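Local coordinates for regulatory protein YycH-like domain-containing protein (Eubacterium rectale, PDB 5COZ) that is of unknown function but carries a YycH-like regulatory domain and is probably a lipoprotein exported from the cytoplasm, at residues E230-A233 / Y237-Q240; Y305-F308 / T314-I317. All coordinates share one frame; numbering follows the deposited sequence.

Contact 1 (E230-A233 / Y237-Q240)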
ATOM      1  N   GLU A 230      -0.145   7.575   7.277  1.00  8.59           N
ATOM      2  CA  GLU A 230      -1.100   8.233   8.168  1.00  8.37           C
ATOM      3  C   GLU A 230      -0.873   9.752   8.145  1.00 10.54           C
ATOM      4  O   GLU A 230       0.265  10.229   8.324  1.00 11.47           O
ATOM      5  CB  GLU A 230      -0.928   7.693   9.595  1.00  9.90           C
ATOM      6  CG  GLU A 230      -1.914   8.307  10.575  1.00 10.59           C
ATOM      7  CD  GLU A 230      -1.750   7.830  12.009  1.00 25.44           C
ATOM      8  OE1 GLU A 230      -1.244   6.706  12.210  1.00 25.81           O
ATOM      9  OE2 GLU A 230      -2.177   8.561  12.930  1.00 36.29           O
ATOM     10  N   ASN A 231      -1.956  10.512   8.000  1.00  8.13           N
ATOM     11  CA  ASN A 231      -1.913  11.970   8.008  1.00  7.82           C
ATOM     12  C   ASN A 231      -3.283  12.427   8.471  1.00  8.88           C
ATOM     13  O   ASN A 231      -4.160  12.804   7.687  1.00  9.52           O
ATOM     14  CB  ASN A 231      -1.554  12.540   6.627  1.00 10.46           C
ATOM     15  CG  ASN A 231      -1.381  14.048   6.625  1.00 22.97           C
ATOM     16  OD1 ASN A 231      -1.730  14.749   7.583  1.00 16.09           O
ATOM     17  ND2 ASN A 231      -0.991  14.599   5.484  1.00 23.88           N
ATOM     18  N   GLU A 232      -3.475  12.322   9.785  1.00  7.26           N
ATOM     19  CA  GLU A 232      -4.776  12.574  10.371  1.00  7.11           C
ATOM     20  C   GLU A 232      -5.218  14.041  10.177  1.00  9.50           C
ATOM     21  O   GLU A 232      -6.423  14.302  10.117  1.00  9.19           O
ATOM     22  CB  GLU A 232      -4.728  12.168  11.857  1.00  8.33           C
ATOM     23  CG  GLU A 232      -6.081  12.220  12.544  1.00  8.83           C
ATOM     24  CD  GLU A 232      -6.161  11.374  13.797  1.00 12.90           C
ATOM     25  OE1 GLU A 232      -5.115  10.883  14.282  1.00 12.57           O
ATOM     26  OE2 GLU A 232      -7.298  11.165  14.268  1.00 11.96           O
ATOM     27  N   ALA A 233      -4.264  14.995  10.040  1.00  7.77           N
ATOM     28  CA  ALA A 233      -4.685  16.380   9.818  1.00  8.76           C
ATOM     29  C   ALA A 233      -5.387  16.524   8.464  1.00 11.10           C
ATOM     30  O   ALA A 233      -6.337  17.301   8.342  1.00 13.03           O
ATOM     31  CB  ALA A 233      -3.481  17.314   9.865  1.00 10.48           C
ATOM     32  N   TYR A 237      -8.812  11.234  10.166  1.00  7.67           N
ATOM     33  CA  TYR A 237      -8.824  10.026  10.990  1.00  7.84           C
ATOM     34  C   TYR A 237      -7.462   9.352  10.883  1.00  9.51           C
ATOM     35  O   TYR A 237      -6.586   9.864  10.151  1.00  8.80           O
ATOM     36  CB  TYR A 237      -9.963   9.080  10.544  1.00  7.75           C
ATOM     37  CG  TYR A 237      -9.722   8.360   9.226  1.00  8.03           C
ATOM     38  CD1 TYR A 237      -9.792   9.040   8.012  1.00  7.99           C
ATOM     39  CD2 TYR A 237      -9.450   6.994   9.195  1.00  8.95           C
ATOM     40  CE1 TYR A 237      -9.548   8.392   6.803  1.00  8.67           C
ATOM     41  CE2 TYR A 237      -9.231   6.326   7.984  1.00  8.23           C
ATOM     42  CZ  TYR A 237      -9.278   7.032   6.796  1.00  8.79           C
ATOM     43  OH  TYR A 237      -9.026   6.401   5.601  1.00 11.45           O
ATOM     44  N   ALA A 238      -7.229   8.280  11.668  1.00  9.17           N
ATOM     45  CA  ALA A 238      -5.959   7.569  11.612  1.00  9.63           C
ATOM     46  C   ALA A 238      -5.940   6.675  10.375  1.00 12.40           C
ATOM     47  O   ALA A 238      -6.154   5.457  10.462  1.00 12.58           O
ATOM     48  CB  ALA A 238      -5.749   6.762  12.892  1.00 10.79           C
ATOM     49  N   ASN A 239      -5.730   7.297   9.192  1.00  8.55           N
ATOM     50  CA  ASN A 239      -5.707   6.540   7.939  1.00  8.55           C
ATOM     51  C   ASN A 239      -4.434   5.704   7.883  1.00 10.11           C
ATOM     52  O   ASN A 239      -3.487   5.909   8.662  1.00 10.58           O
ATOM     53  CB  ASN A 239      -5.794   7.483   6.729  1.00  9.86           C
ATOM     54  CG  ASN A 239      -4.631   8.444   6.666  1.00 10.52           C
ATOM     55  OD1 ASN A 239      -4.503   9.347   7.518  1.00  8.92           O
ATOM     56  ND2 ASN A 239      -3.712   8.215   5.740  1.00  9.94           N
ATOM     57  N   GLN A 240      -4.445   4.710   7.020  1.00  8.93           N
ATOM     58  CA  GLN A 240      -3.261   3.884   6.848  1.00  8.99           C
ATOM     59  C   GLN A 240      -3.109   3.523   5.403  1.00  8.55           C
ATOM     60  O   GLN A 240      -4.046   3.675   4.611  1.00  8.66           O
ATOM     61  CB  GLN A 240      -3.311   2.626   7.714  1.00 11.00           C
ATOM     62  CG  GLN A 240      -4.383   1.681   7.303  1.00 11.58           C
ATOM     63  CD  GLN A 240      -4.656   0.701   8.414  1.00 25.68           C
ATOM     64  OE1 GLN A 240      -5.391   1.002   9.366  1.00 19.71           O
ATOM     65  NE2 GLN A 240      -4.100  -0.502   8.290  1.00 17.31           N
TER
HETATM   66  O   HOH W   1      -2.678   4.609  10.950  1.00 22.78           O
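Asn-231 and Asn-239 make the one direct hydrogen bond between 230-233 and 237-240: the backbone N of Asn-231 donates to the side-chain OD1 of Asn-239 over 2.8 Å. The bond is nearly straight (174° at the hydrogen), with the donor tilted 19° from the carbonyl plane. Asn-239 CG sits between its own backbone N and carbonyl carbon (chi1 61°), which turns the amide toward the start of the helix. OD1 is gripped a second time by Thr-235 OG1, while ND2 bonds to the carbonyl of Pro-229, fixing the rotation of the amide. A water adds a bridge, donating to Glu-230 OE1 and to Asn-239 O, 2.8 Å from each.

Weaker contacts fill in. Glu-230 CB lies 3.3 Å from Asn-239 O, and Glu-232 CA directs a CA-H...O contact at Tyr-237 O, also 3.3 Å. The aliphatic part of Glu-232 runs on past that same carbonyl. At Ala-238, centre of an inverse gamma turn, CB lies 4.0 Å from Glu-230 OE2, a loose contact.

Asn-231 is the N-cap of the short helix 232-235, and this surface contact closes the loop around that helix just ahead of strand 244-249.

Contact 2 (Y305-F308 / T314-I317)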
ATOM      1  N   TYR A 305      -7.537   7.195  -4.569  1.00  5.53           N
ATOM      2  CA  TYR A 305      -8.734   7.712  -3.927  1.00  5.37           C
ATOM      3  C   TYR A 305      -8.439   7.947  -2.461  1.00  7.50           C
ATOM      4  O   TYR A 305      -8.182   6.996  -1.709  1.00  8.34           O
ATOM      5  CB  TYR A 305      -9.886   6.695  -4.051  1.00  5.83           C
ATOM      6  CG  TYR A 305     -10.831   6.913  -5.209  1.00  5.71           C
ATOM      7  CD1 TYR A 305     -11.415   8.158  -5.437  1.00  5.62           C
ATOM      8  CD2 TYR A 305     -11.224   5.856  -6.018  1.00  5.51           C
ATOM      9  CE1 TYR A 305     -12.373   8.341  -6.441  1.00  6.20           C
ATOM     10  CE2 TYR A 305     -12.190   6.023  -7.019  1.00  6.56           C
ATOM     11  CZ  TYR A 305     -12.766   7.265  -7.221  1.00  7.66           C
ATOM     12  OH  TYR A 305     -13.730   7.417  -8.191  1.00  7.83           O
HETATM   13  N   MSE A 306      -8.524   9.207  -2.039  1.00  6.00           N
HETATM   14  CA  MSE A 306      -8.297   9.528  -0.634  1.00  6.11           C
HETATM   15  C   MSE A 306      -9.636   9.571   0.092  1.00  7.81           C
HETATM   16  O   MSE A 306     -10.633  10.042  -0.465  1.00  6.68           O
HETATM   17  CB  MSE A 306      -7.566  10.861  -0.485  1.00  7.13           C
HETATM   18  CG  MSE A 306      -7.251  11.170   0.970  1.00  8.75           C
HETATM   19 SE   MSE A 306      -5.914  12.556   1.139  0.75 11.54          SE
HETATM   20  CE  MSE A 306      -4.367  11.482   0.829  1.00 11.17           C
ATOM     21  N   LEU A 307      -9.632   9.048   1.323  1.00  7.26           N
ATOM     22  CA  LEU A 307     -10.805   9.105   2.172  0.60  7.94           C
ATOM     23  C   LEU A 307     -10.692  10.202   3.193  1.00  8.99           C
ATOM     24  O   LEU A 307      -9.635  10.382   3.820  1.00  9.02           O
ATOM     25  CB  LEU A 307     -11.021   7.806   2.887  0.60  8.17           C
ATOM     26  CG  LEU A 307     -11.307   6.608   2.018  0.60 12.71           C
ATOM     27  CD1 LEU A 307     -11.894   5.634   2.822  0.60 13.80           C
ATOM     28  CD2 LEU A 307     -12.369   6.881   0.990  0.60 15.99           C
ATOM     29  N   PHE A 308     -11.806  10.944   3.363  1.00  7.77           N
ATOM     30  CA  PHE A 308     -11.858  12.035   4.328  1.00  8.08           C
ATOM     31  C   PHE A 308     -12.995  11.752   5.275  1.00 11.73           C
ATOM     32  O   PHE A 308     -14.154  11.631   4.831  1.00 10.96           O
ATOM     33  CB  PHE A 308     -12.055  13.383   3.604  1.00  9.34           C
ATOM     34  CG  PHE A 308     -10.963  13.727   2.623  1.00  9.48           C
ATOM     35  CD1 PHE A 308      -9.808  14.384   3.044  1.00 10.86           C
ATOM     36  CD2 PHE A 308     -11.050  13.331   1.290  1.00  9.95           C
ATOM     37  CE1 PHE A 308      -8.801  14.706   2.139  1.00 12.35           C
ATOM     38  CE2 PHE A 308     -10.046  13.649   0.389  1.00 12.68           C
ATOM     39  CZ  PHE A 308      -8.934  14.349   0.815  1.00 11.03           C
ATOM     40  N   THR A 314     -19.064   7.153   7.819  1.00 11.64           N
ATOM     41  CA  THR A 314     -19.090   7.545   6.398  0.70 10.92           C
ATOM     42  C   THR A 314     -17.849   8.454   6.118  1.00 13.31           C
ATOM     43  O   THR A 314     -17.396   9.221   6.980  1.00 13.02           O
ATOM     44  CB  THR A 314     -20.436   8.225   6.025  0.70 18.58           C
ATOM     45  OG1 THR A 314     -21.490   7.277   6.189  0.70 17.75           O
ATOM     46  CG2 THR A 314     -20.481   8.762   4.578  0.70 17.58           C
ATOM     47  N   TYR A 315     -17.331   8.349   4.900  1.00  9.88           N
ATOM     48  CA  TYR A 315     -16.187   9.126   4.456  1.00  8.51           C
ATOM     49  C   TYR A 315     -16.464   9.689   3.103  1.00  9.38           C
ATOM     50  O   TYR A 315     -17.139   9.032   2.312  1.00  9.67           O
ATOM     51  CB  TYR A 315     -14.950   8.193   4.326  1.00  8.76           C
ATOM     52  CG  TYR A 315     -14.528   7.479   5.586  1.00  8.76           C
ATOM     53  CD1 TYR A 315     -15.249   6.394   6.070  1.00  9.90           C
ATOM     54  CD2 TYR A 315     -13.396   7.878   6.287  1.00  8.73           C
ATOM     55  CE1 TYR A 315     -14.876   5.745   7.246  1.00 11.66           C
ATOM     56  CE2 TYR A 315     -12.998   7.227   7.450  1.00 10.04           C
ATOM     57  CZ  TYR A 315     -13.766   6.181   7.948  1.00 14.50           C
ATOM     58  OH  TYR A 315     -13.388   5.505   9.091  1.00 16.03           O
ATOM     59  N   ASP A 316     -15.907  10.857   2.784  1.00  7.51           N
ATOM     60  CA  ASP A 316     -15.921  11.357   1.417  1.00  7.70           C
ATOM     61  C   ASP A 316     -14.764  10.677   0.706  1.00  9.97           C
ATOM     62  O   ASP A 316     -13.681  10.545   1.306  1.00 12.19           O
ATOM     63  CB  ASP A 316     -15.723  12.870   1.378  1.00  9.06           C
ATOM     64  CG  ASP A 316     -16.978  13.606   1.790  1.00 15.36           C
ATOM     65  OD1 ASP A 316     -17.930  13.643   0.985  1.00 18.04           O
ATOM     66  OD2 ASP A 316     -16.999  14.160   2.910  1.00 19.83           O
ATOM     67  N   ILE A 317     -14.963  10.246  -0.526  1.00  7.16           N
ATOM     68  CA  ILE A 317     -13.910   9.606  -1.321  1.00  6.95           C
ATOM     69  C   ILE A 317     -13.655  10.499  -2.528  1.00  9.11           C
ATOM     70  O   ILE A 317     -14.603  10.813  -3.261  1.00  8.83           O
ATOM     71  CB  ILE A 317     -14.263   8.145  -1.690  1.00  8.52           C
ATOM     72  CG1 ILE A 317     -13.117   7.479  -2.466  1.00  9.68           C
ATOM     73  CG2 ILE A 317     -15.633   7.970  -2.413  1.00  9.55           C
ATOM     74  CD1 ILE A 317     -13.256   5.958  -2.600  1.00 12.06           C
TER
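With CG1 anti to the backbone N (chi1 -177°) and the chain extended beyond it, Ile-317 carries CD1 over one face of the Tyr-305 ring. In one of two modelled conformers of Leu-307, CG lies anti to the carbonyl carbon (chi1 -63°), and Leu-307 CD2 comes to 3.5 Å from Ile-317 CB. CD1 of Ile-317 makes a CH-pi contact 4.1 Å from the Tyr-305 centroid, offset toward the rim. In that conformer Leu-307 and Ile-317 run side by side, pointing the same way; CG1 of Ile-317 touches both Tyr-305 CD1, at 3.5 Å, and, again in that conformer, Leu-307 CD2. At the far end of the Tyr-305 ring, OH bonds to the carbonyl of Lys-60.

The two segments belong to the antiparallel beta hairpin of strands 295-311 and 314-330, within a mixed sheet. Leu-307 and Ile-317 form a non-hydrogen-bonded pair; Phe-308 and Asp-316 form the hydrogen-bonded one, with Phe-308 N to Asp-316 O and Asp-316 N to Phe-308 O both at 2.8 Å. CA-H...O contacts flank these bonds, among them Leu-307 CA to Asp-316 O at 3.3 Å.

Phe-308 and Asp-316 project from the face opposite to Leu-307 and Ile-317. Asp-316 O lies at the edge of the Phe-308 ring, near its plane and 3.8 Å from CD2, and the Asp-316 carboxylate forms a salt bridge with Lys-63 through OD1. Toward the hairpin end, Tyr-315 CD2 meets Leu-307 CB at 4.1 Å, and the tyrosine ring also packs edge-to-face with Tyr-262.

How the contacts relate
Contact 1 precedes contact 2 along the chain, and the two follow in series with centres about 11 Å apart, on the same side of the chain's centre. They belong to different elements: contact 1 lies at helix 232-235 and the loop leading to strand 244-249 of the antiparallel sheet, contact 2 in the hairpin 295-311/314-330 of the mixed sheet. Tyr-237 joins them directly: its CE1 lies 3.7 Å from Tyr-315 CE2 in an edge-to-face pairing of rings, and 3.6 Å from Leu-307 O. The connection between strands 223-224 and 244-249 of the antiparallel sheet thus packs, through Tyr-237, against the hairpin of the mixed sheet.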